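Local coordinates for myosin-2 (Saccharomyces cerevisiae, PDB 6IXO), which carries organelles and proteins along polarized actin cables as a class V myosin, its globular tail domain binding the cargo receptors, at residues K320-Y325 and S332-E337; K164-Q169 and H227-T232. One frame throughout, in Å; residues are numbered along the deposited sequence. Where two conformers were deposited one is given.

In the fold
Both contacts belong to the globular tail domain, the cargo-binding part of this myosin heavy chain, here without a bound partner. Contact 2 joins helix 134-180 to helix 223-247 near the middle of the elongated, all-helical chain, with its centre about 5 Å from the chain centre. Contact 1 lies about 40 Å from that centre, where the loop after helix 315-323 leads into helix 336-350. Contact 2 closes along the sequence before contact 1 opens. Their centres are about 36 Å apart and their nearest atoms about 20 Å, so they do not touch. Helix 223-247 spans part of this gap: its Ile246 packs on Leu321 of contact 1's first segment.

Contact 1 (K320-Y325 and S332-E337); sequences KLISQY and SPIPQE
Ile334 meets Ile322 and Tyr325 through one atom, its terminal methyl CD1. Ile334 CD1 lies 3.7 Å from Tyr325 CD2 and meets the ring obliquely. The same methyl is 4.0 Å from Tyr325 CB, so it sits near the root of the ring and not at the hydroxyl end. On the helix side, Ile334 CD1 is 3.9 Å from Ile322 CG2. The Ile334 side chain crosses both partners at about a right angle. Its CG1 is anti to the carbonyl carbon (chi1 -63°) and the chain runs on extended, which carries CD1 across the gap. Ile322 CA and Ile334 CA are 8.5 Å apart.

Ile334 CD1 also lies 3.8 Å from the backbone O of Ile322. That oxygen accepts a weak hydrogen bond from Tyr325 N.

The polar links lie next door: Tyr325 OH is hydrogen-bonded to Glu331 OE2, and Lys297 makes a cation-pi contact with the ring. Both probably help to hold the ring in position. Ile322 also packs on Leu339 and Val342 of helix 336-350.

The contact joins Ile322 of helix 315-323 and the following Tyr325 to the lead-in of helix 336-350, where Pro335 takes the N-cap position. Van der Waals packing alone thus links these two segments of the tail domain, with no hydrogen bond between them to fix a direction.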
ATOM      1  N   LYS A 320     -19.975 -18.261 -20.299  1.00 36.50           N
ATOM      2  CA  LYS A 320     -18.848 -17.827 -21.131  1.00 40.59           C
ATOM      3  C   LYS A 320     -17.677 -18.779 -21.014  1.00 33.97           C
ATOM      4  O   LYS A 320     -17.033 -19.123 -21.997  1.00 38.62           O
ATOM      5  CB  LYS A 320     -18.354 -16.422 -20.732  1.00 37.19           C
ATOM      6  CG  LYS A 320     -19.260 -15.289 -21.115  1.00 54.89           C
ATOM      7  CD  LYS A 320     -19.324 -15.093 -22.615  1.00 66.33           C
ATOM      8  CE  LYS A 320     -20.378 -14.047 -22.973  1.00 74.88           C
ATOM      9  NZ  LYS A 320     -20.354 -13.721 -24.409  1.00 79.99           N
ATOM     10  N   LEU A 321     -17.364 -19.154 -19.781  1.00 32.28           N
ATOM     11  CA  LEU A 321     -16.204 -20.000 -19.540  1.00 30.88           C
ATOM     12  C   LEU A 321     -16.429 -21.382 -20.140  1.00 29.30           C
ATOM     13  O   LEU A 321     -15.545 -21.918 -20.814  1.00 31.23           O
ATOM     14  CB  LEU A 321     -15.929 -20.123 -18.055  1.00 29.60           C
ATOM     15  CG  LEU A 321     -15.465 -18.797 -17.421  1.00 30.84           C
ATOM     16  CD1 LEU A 321     -15.468 -18.943 -15.911  1.00 30.91           C
ATOM     17  CD2 LEU A 321     -14.071 -18.427 -17.918  1.00 26.54           C
ATOM     18  N   ILE A 322     -17.603 -21.947 -19.862  1.00 31.26           N
ATOM     19  CA  ILE A 322     -17.929 -23.272 -20.404  1.00 32.49           C
ATOM     20  C   ILE A 322     -18.034 -23.243 -21.930  1.00 41.82           C
ATOM     21  O   ILE A 322     -17.555 -24.183 -22.599  1.00 35.60           O
ATOM     22  CB  ILE A 322     -19.251 -23.819 -19.821  1.00 38.06           C
ATOM     23  CG1 ILE A 322     -19.062 -24.126 -18.340  1.00 39.73           C
ATOM     24  CG2 ILE A 322     -19.721 -25.134 -20.598  1.00 37.24           C
ATOM     25  CD1 ILE A 322     -20.334 -24.357 -17.595  1.00 42.26           C
ATOM     26  N   SER A 323     -18.669 -22.204 -22.502  1.00 38.53           N
ATOM     27  CA  SER A 323     -18.876 -22.244 -23.959  1.00 41.52           C
ATOM     28  C   SER A 323     -17.543 -21.985 -24.659  1.00 37.47           C
ATOM     29  O   SER A 323     -17.378 -22.345 -25.790  1.00 41.83           O
ATOM     30  CB  SER A 323     -19.939 -21.242 -24.432  1.00 44.13           C
ATOM     31  OG  SER A 323     -19.632 -19.947 -23.956  1.00 52.45           O
ATOM     32  N   GLN A 324     -16.587 -21.357 -23.971  1.00 31.64           N
ATOM     33  CA  GLN A 324     -15.268 -21.117 -24.576  1.00 33.22           C
ATOM     34  C   GLN A 324     -14.218 -22.172 -24.252  1.00 32.19           C
ATOM     35  O   GLN A 324     -13.075 -22.074 -24.695  1.00 32.83           O
ATOM     36  CB  GLN A 324     -14.739 -19.722 -24.117  1.00 30.35           C
ATOM     37  CG  GLN A 324     -15.606 -18.614 -24.766  1.00 32.46           C
ATOM     38  CD  GLN A 324     -15.375 -17.256 -24.101  1.00 38.80           C
ATOM     39  OE1 GLN A 324     -14.335 -17.030 -23.458  1.00 36.53           O
ATOM     40  NE2 GLN A 324     -16.338 -16.365 -24.254  1.00 34.92           N
ATOM     41  N   TYR A 325     -14.594 -23.151 -23.440  1.00 33.53           N
ATOM     42  CA  TYR A 325     -13.682 -24.238 -23.065  1.00 31.22           C
ATOM     43  C   TYR A 325     -13.146 -24.992 -24.290  1.00 33.48           C
ATOM     44  O   TYR A 325     -13.927 -25.384 -25.143  1.00 32.44           O
ATOM     45  CB  TYR A 325     -14.407 -25.226 -22.161  1.00 32.55           C
ATOM     46  CG  TYR A 325     -13.552 -26.388 -21.688  1.00 28.80           C
ATOM     47  CD1 TYR A 325     -12.660 -26.230 -20.646  1.00 29.70           C
ATOM     48  CD2 TYR A 325     -13.687 -27.662 -22.267  1.00 33.85           C
ATOM     49  CE1 TYR A 325     -11.886 -27.315 -20.173  1.00 27.86           C
ATOM     50  CE2 TYR A 325     -12.920 -28.725 -21.832  1.00 30.23           C
ATOM     51  CZ  TYR A 325     -12.041 -28.546 -20.760  1.00 26.89           C
ATOM     52  OH  TYR A 325     -11.305 -29.617 -20.358  1.00 30.85           O
ATOM     53  N   SER A 332     -13.604 -35.905 -24.424  1.00 35.01           N
ATOM     54  CA  SER A 332     -14.999 -35.885 -24.898  1.00 37.18           C
ATOM     55  C   SER A 332     -15.505 -34.455 -25.018  1.00 38.37           C
ATOM     56  O   SER A 332     -15.258 -33.636 -24.136  1.00 36.25           O
ATOM     57  CB  SER A 332     -15.909 -36.663 -23.957  1.00 41.09           C
ATOM     58  OG  SER A 332     -15.462 -38.004 -23.849  1.00 50.37           O
ATOM     59  N   PRO A 333     -16.235 -34.133 -26.104  1.00 39.30           N
ATOM     60  CA  PRO A 333     -16.799 -32.771 -26.210  1.00 42.78           C
ATOM     61  C   PRO A 333     -17.814 -32.511 -25.102  1.00 40.26           C
ATOM     62  O   PRO A 333     -18.432 -33.459 -24.619  1.00 43.56           O
ATOM     63  CB  PRO A 333     -17.517 -32.785 -27.585  1.00 45.23           C
ATOM     64  CG  PRO A 333     -17.120 -33.991 -28.231  1.00 47.50           C
ATOM     65  CD  PRO A 333     -16.723 -35.007 -27.181  1.00 45.77           C
ATOM     66  N   ILE A 334     -18.002 -31.262 -24.702  1.00 43.37           N
ATOM     67  CA  ILE A 334     -19.101 -30.925 -23.798  1.00 46.65           C
ATOM     68  C   ILE A 334     -20.436 -31.110 -24.532  1.00 50.61           C
ATOM     69  O   ILE A 334     -20.659 -30.446 -25.532  1.00 48.83           O
ATOM     70  CB  ILE A 334     -18.987 -29.491 -23.294  1.00 47.46           C
ATOM     71  CG1 ILE A 334     -17.703 -29.357 -22.468  1.00 47.75           C
ATOM     72  CG2 ILE A 334     -20.175 -29.141 -22.403  1.00 49.42           C
ATOM     73  CD1 ILE A 334     -17.388 -27.953 -22.032  1.00 48.31           C
ATOM     74  N   PRO A 335     -21.320 -31.994 -24.030  1.00 51.66           N
ATOM     75  CA  PRO A 335     -22.547 -32.309 -24.779  1.00 58.61           C
ATOM     76  C   PRO A 335     -23.466 -31.110 -24.960  1.00 57.14           C
ATOM     77  O   PRO A 335     -23.472 -30.204 -24.123  1.00 52.69           O
ATOM     78  CB  PRO A 335     -23.235 -33.380 -23.916  1.00 58.46           C
ATOM     79  CG  PRO A 335     -22.160 -33.938 -23.059  1.00 57.34           C
ATOM     80  CD  PRO A 335     -21.223 -32.784 -22.791  1.00 49.79           C
ATOM     81  N   GLN A 336     -24.260 -31.134 -26.035  1.00 58.73           N
ATOM     82  CA  GLN A 336     -25.153 -30.028 -26.354  1.00 63.65           C
ATOM     83  C   GLN A 336     -26.161 -29.851 -25.242  1.00 64.18           C
ATOM     84  O   GLN A 336     -26.468 -28.722 -24.846  1.00 60.00           O
ATOM     85  CB  GLN A 336     -25.857 -30.270 -27.692  1.00 69.82           C
ATOM     86  CG  GLN A 336     -24.878 -30.320 -28.841  1.00 74.47           C
ATOM     87  CD  GLN A 336     -24.029 -29.062 -28.886  1.00 75.33           C
ATOM     88  OE1 GLN A 336     -24.557 -27.969 -29.033  1.00 76.90           O
ATOM     89  NE2 GLN A 336     -22.714 -29.209 -28.727  1.00 76.07           N
ATOM     90  N   GLU A 337     -26.654 -30.986 -24.749  1.00 64.19           N
ATOM     91  CA  GLU A 337     -27.544 -31.057 -23.597  1.00 68.45           C
ATOM     92  C   GLU A 337     -27.030 -30.177 -22.432  1.00 68.43           C
ATOM     93  O   GLU A 337     -27.795 -29.471 -21.772  1.00 66.12           O
ATOM     94  CB  GLU A 337     -27.686 -32.514 -23.144  1.00 73.88           C
ATOM     95  CG  GLU A 337     -27.902 -33.537 -24.298  1.00107.48           C
ATOM     96  CD  GLU A 337     -26.608 -34.179 -24.840  1.00 99.56           C
ATOM     97  OE1 GLU A 337     -26.261 -33.954 -26.026  1.00 92.91           O
ATOM     98  OE2 GLU A 337     -25.953 -34.935 -24.086  1.00 99.14           O
TER

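Contact 2 (K164-Q169 and H227-T232); sequences KKLQKQ and HAVVTT
Gln167 and Thr232 approach each other at about a right angle. The amide end of Gln167 meets the methyl of Thr232, with Gln167 NE2 4.0 Å from Thr232 CG2. The Gln167 CG is anti to the carbonyl carbon (chi1 -67°) and the chain is extended beyond it, which brings the amide to the neighbouring helix. Thr232 turns CG2 to this contact. Its other branch, Thr232 OG1, lies 2.9 Å from Ala228 O of its own helix.

The amide nitrogen of Gln167 has its polar partner elsewhere: NE2 is hydrogen-bonded to the backbone O of Glu373. Phe377, in the same loop region, touches both Gln167 and Thr232.

Leu166 and Val229 form the apolar half. Leu166 points from its helix toward 227-232, and Leu166 CD1 comes 4.2 Å from Val229 CG1. Other side chains pack on this pair: Phe208 of helix 202-218 and Leu97 of helix 97-124 on Leu166, Met216 of helix 202-218 and Trp162 of helix 134-180 on Val229.

The two helices thus meet through few atoms, with Leu166 CA and Val229 CA 9.4 Å apart. The chemistry implies plain helix packing in the core of the tail domain: van der Waals contact between the helices, with the buried Gln167 amide hydrogen-bonded to the loop backbone.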
ATOM      1  N   LYS A 164      -2.104   3.212  -5.796  1.00 25.54           N
ATOM      2  CA  LYS A 164      -2.411   3.212  -7.227  1.00 25.89           C
ATOM      3  C   LYS A 164      -1.201   2.817  -8.057  1.00 28.95           C
ATOM      4  O   LYS A 164      -1.309   2.052  -9.021  1.00 26.24           O
ATOM      5  CB  LYS A 164      -2.931   4.586  -7.670  1.00 26.10           C
ATOM      6  CG  LYS A 164      -3.071   4.676  -9.218  1.00 26.70           C
ATOM      7  CD  LYS A 164      -3.707   6.032  -9.672  1.00 31.68           C
ATOM      8  CE  LYS A 164      -5.104   6.255  -9.037  1.00 34.44           C
ATOM      9  NZ  LYS A 164      -6.154   5.216  -9.458  1.00 34.61           N
ATOM     10  N   LYS A 165      -0.033   3.314  -7.688  1.00 22.56           N
ATOM     11  CA  LYS A 165       1.188   2.922  -8.393  1.00 25.10           C
ATOM     12  C   LYS A 165       1.465   1.431  -8.244  1.00 24.99           C
ATOM     13  O   LYS A 165       1.902   0.786  -9.205  1.00 26.66           O
ATOM     14  CB  LYS A 165       2.410   3.730  -7.882  1.00 24.62           C
ATOM     15  CG  LYS A 165       2.449   5.190  -8.404  1.00 25.83           C
ATOM     16  CD  LYS A 165       3.475   6.014  -7.512  1.00 26.79           C
ATOM     17  CE  LYS A 165       3.491   7.486  -7.986  1.00 29.25           C
ATOM     18  NZ  LYS A 165       4.074   7.605  -9.330  1.00 34.49           N
ATOM     19  N   LEU A 166       1.214   0.893  -7.052  1.00 22.98           N
ATOM     20  CA  LEU A 166       1.332  -0.552  -6.847  1.00 24.15           C
ATOM     21  C   LEU A 166       0.400  -1.330  -7.778  1.00 28.13           C
ATOM     22  O   LEU A 166       0.811  -2.318  -8.361  1.00 25.33           O
ATOM     23  CB  LEU A 166       1.001  -0.944  -5.406  1.00 21.34           C
ATOM     24  CG  LEU A 166       2.028  -0.411  -4.380  1.00 25.20           C
ATOM     25  CD1 LEU A 166       1.558  -0.918  -3.038  1.00 24.39           C
ATOM     26  CD2 LEU A 166       3.476  -0.915  -4.618  1.00 24.58           C
ATOM     27  N   GLN A 167      -0.854  -0.900  -7.870  1.00 23.04           N
ATOM     28  CA  GLN A 167      -1.793  -1.540  -8.793  1.00 24.05           C
ATOM     29  C   GLN A 167      -1.285  -1.538 -10.224  1.00 31.90           C
ATOM     30  O   GLN A 167      -1.405  -2.561 -10.926  1.00 29.60           O
ATOM     31  CB  GLN A 167      -3.161  -0.851  -8.736  1.00 24.26           C
ATOM     32  CG  GLN A 167      -3.891  -1.052  -7.379  1.00 23.74           C
ATOM     33  CD  GLN A 167      -5.345  -0.597  -7.441  1.00 26.66           C
ATOM     34  OE1 GLN A 167      -5.660   0.374  -8.096  1.00 30.17           O
ATOM     35  NE2 GLN A 167      -6.228  -1.322  -6.776  1.00 25.42           N
ATOM     36  N   LYS A 168      -0.759  -0.404 -10.694  1.00 27.23           N
ATOM     37  CA  LYS A 168      -0.261  -0.358 -12.076  1.00 29.89           C
ATOM     38  C   LYS A 168       0.896  -1.327 -12.297  1.00 32.48           C
ATOM     39  O   LYS A 168       1.013  -1.908 -13.364  1.00 28.60           O
ATOM     40  CB  LYS A 168       0.182   1.055 -12.464  1.00 31.11           C
ATOM     41  CG  LYS A 168      -0.899   2.116 -12.294  1.00 37.76           C
ATOM     42  CD  LYS A 168      -2.114   1.849 -13.174  1.00 38.00           C
ATOM     43  CE  LYS A 168      -3.200   2.936 -12.987  1.00 39.40           C
ATOM     44  NZ  LYS A 168      -2.775   4.294 -13.454  1.00 37.23           N
ATOM     45  N   GLN A 169       1.795  -1.458 -11.325  1.00 26.05           N
ATOM     46  CA  GLN A 169       2.883  -2.430 -11.459  1.00 27.92           C
ATOM     47  C   GLN A 169       2.325  -3.817 -11.550  1.00 29.17           C
ATOM     48  O   GLN A 169       2.843  -4.647 -12.300  1.00 32.02           O
ATOM     49  CB  GLN A 169       3.859  -2.368 -10.260  1.00 30.21           C
ATOM     50  CG  GLN A 169       4.811  -1.184 -10.341  1.00 37.96           C
ATOM     51  CD  GLN A 169       6.111  -1.396  -9.546  1.00 47.40           C
ATOM     52  OE1 GLN A 169       6.231  -2.348  -8.770  1.00 60.45           O
ATOM     53  NE2 GLN A 169       7.101  -0.514  -9.767  1.00 37.89           N
ATOM     54  N   HIS A 227      -2.262  -5.679   6.106  1.00 30.92           N
ATOM     55  CA  HIS A 227      -3.482  -6.392   5.722  0.58 32.63           C
ATOM     56  C   HIS A 227      -4.266  -5.615   4.670  1.00 31.64           C
ATOM     57  O   HIS A 227      -4.742  -6.181   3.692  1.00 26.20           O
ATOM     58  CB  HIS A 227      -4.389  -6.670   6.936  0.58 29.92           C
ATOM     59  CG  HIS A 227      -5.581  -7.510   6.595  0.58 38.24           C
ATOM     60  ND1 HIS A 227      -6.800  -6.966   6.235  0.58 42.61           N
ATOM     61  CD2 HIS A 227      -5.728  -8.853   6.495  0.58 37.62           C
ATOM     62  CE1 HIS A 227      -7.645  -7.940   5.944  0.58 39.18           C
ATOM     63  NE2 HIS A 227      -7.019  -9.094   6.092  0.58 37.11           N
ATOM     64  N   ALA A 228      -4.416  -4.315   4.868  1.00 29.47           N
ATOM     65  CA  ALA A 228      -5.242  -3.509   3.935  1.00 25.73           C
ATOM     66  C   ALA A 228      -4.597  -3.458   2.569  1.00 27.13           C
ATOM     67  O   ALA A 228      -5.252  -3.636   1.544  1.00 26.93           O
ATOM     68  CB  ALA A 228      -5.434  -2.032   4.519  1.00 27.72           C
ATOM     69  N   VAL A 229      -3.301  -3.186   2.553  1.00 24.00           N
ATOM     70  CA  VAL A 229      -2.604  -3.028   1.287  1.00 27.97           C
ATOM     71  C   VAL A 229      -2.668  -4.326   0.482  1.00 27.45           C
ATOM     72  O   VAL A 229      -3.012  -4.349  -0.699  1.00 25.88           O
ATOM     73  CB  VAL A 229      -1.138  -2.659   1.516  1.00 27.83           C
ATOM     74  CG1 VAL A 229      -0.335  -2.820   0.193  1.00 30.72           C
ATOM     75  CG2 VAL A 229      -1.056  -1.219   2.092  1.00 30.63           C
ATOM     76  N   VAL A 230      -2.357  -5.436   1.136  1.00 24.54           N
ATOM     77  CA  VAL A 230      -2.293  -6.675   0.377  1.00 24.39           C
ATOM     78  C   VAL A 230      -3.665  -7.194  -0.037  1.00 25.82           C
ATOM     79  O   VAL A 230      -3.837  -7.732  -1.156  1.00 26.92           O
ATOM     80  CB  VAL A 230      -1.530  -7.754   1.207  1.00 27.21           C
ATOM     81  CG1 VAL A 230      -1.632  -9.138   0.489  1.00 27.76           C
ATOM     82  CG2 VAL A 230      -0.070  -7.313   1.307  1.00 30.47           C
ATOM     83  N   THR A 231      -4.668  -7.045   0.824  1.00 24.73           N
ATOM     84  CA  THR A 231      -6.039  -7.429   0.481  0.58 28.25           C
ATOM     85  C   THR A 231      -6.531  -6.640  -0.740  1.00 31.28           C
ATOM     86  O   THR A 231      -7.188  -7.169  -1.666  1.00 27.30           O
ATOM     87  CB  THR A 231      -6.975  -7.177   1.690  0.58 28.88           C
ATOM     88  OG1 THR A 231      -6.694  -8.152   2.703  0.58 34.14           O
ATOM     89  CG2 THR A 231      -8.437  -7.280   1.273  0.58 35.69           C
ATOM     90  N   THR A 232      -6.232  -5.338  -0.727  1.00 26.67           N
ATOM     91  CA  THR A 232      -6.607  -4.486  -1.893  1.00 25.46           C
ATOM     92  C   THR A 232      -5.910  -4.994  -3.153  1.00 27.96           C
ATOM     93  O   THR A 232      -6.524  -5.148  -4.215  1.00 24.94           O
ATOM     94  CB  THR A 232      -6.236  -2.997  -1.657  1.00 27.05           C
ATOM     95  OG1 THR A 232      -6.971  -2.507  -0.541  1.00 27.69           O
ATOM     96  CG2 THR A 232      -6.572  -2.127  -2.900  1.00 28.43           C
TER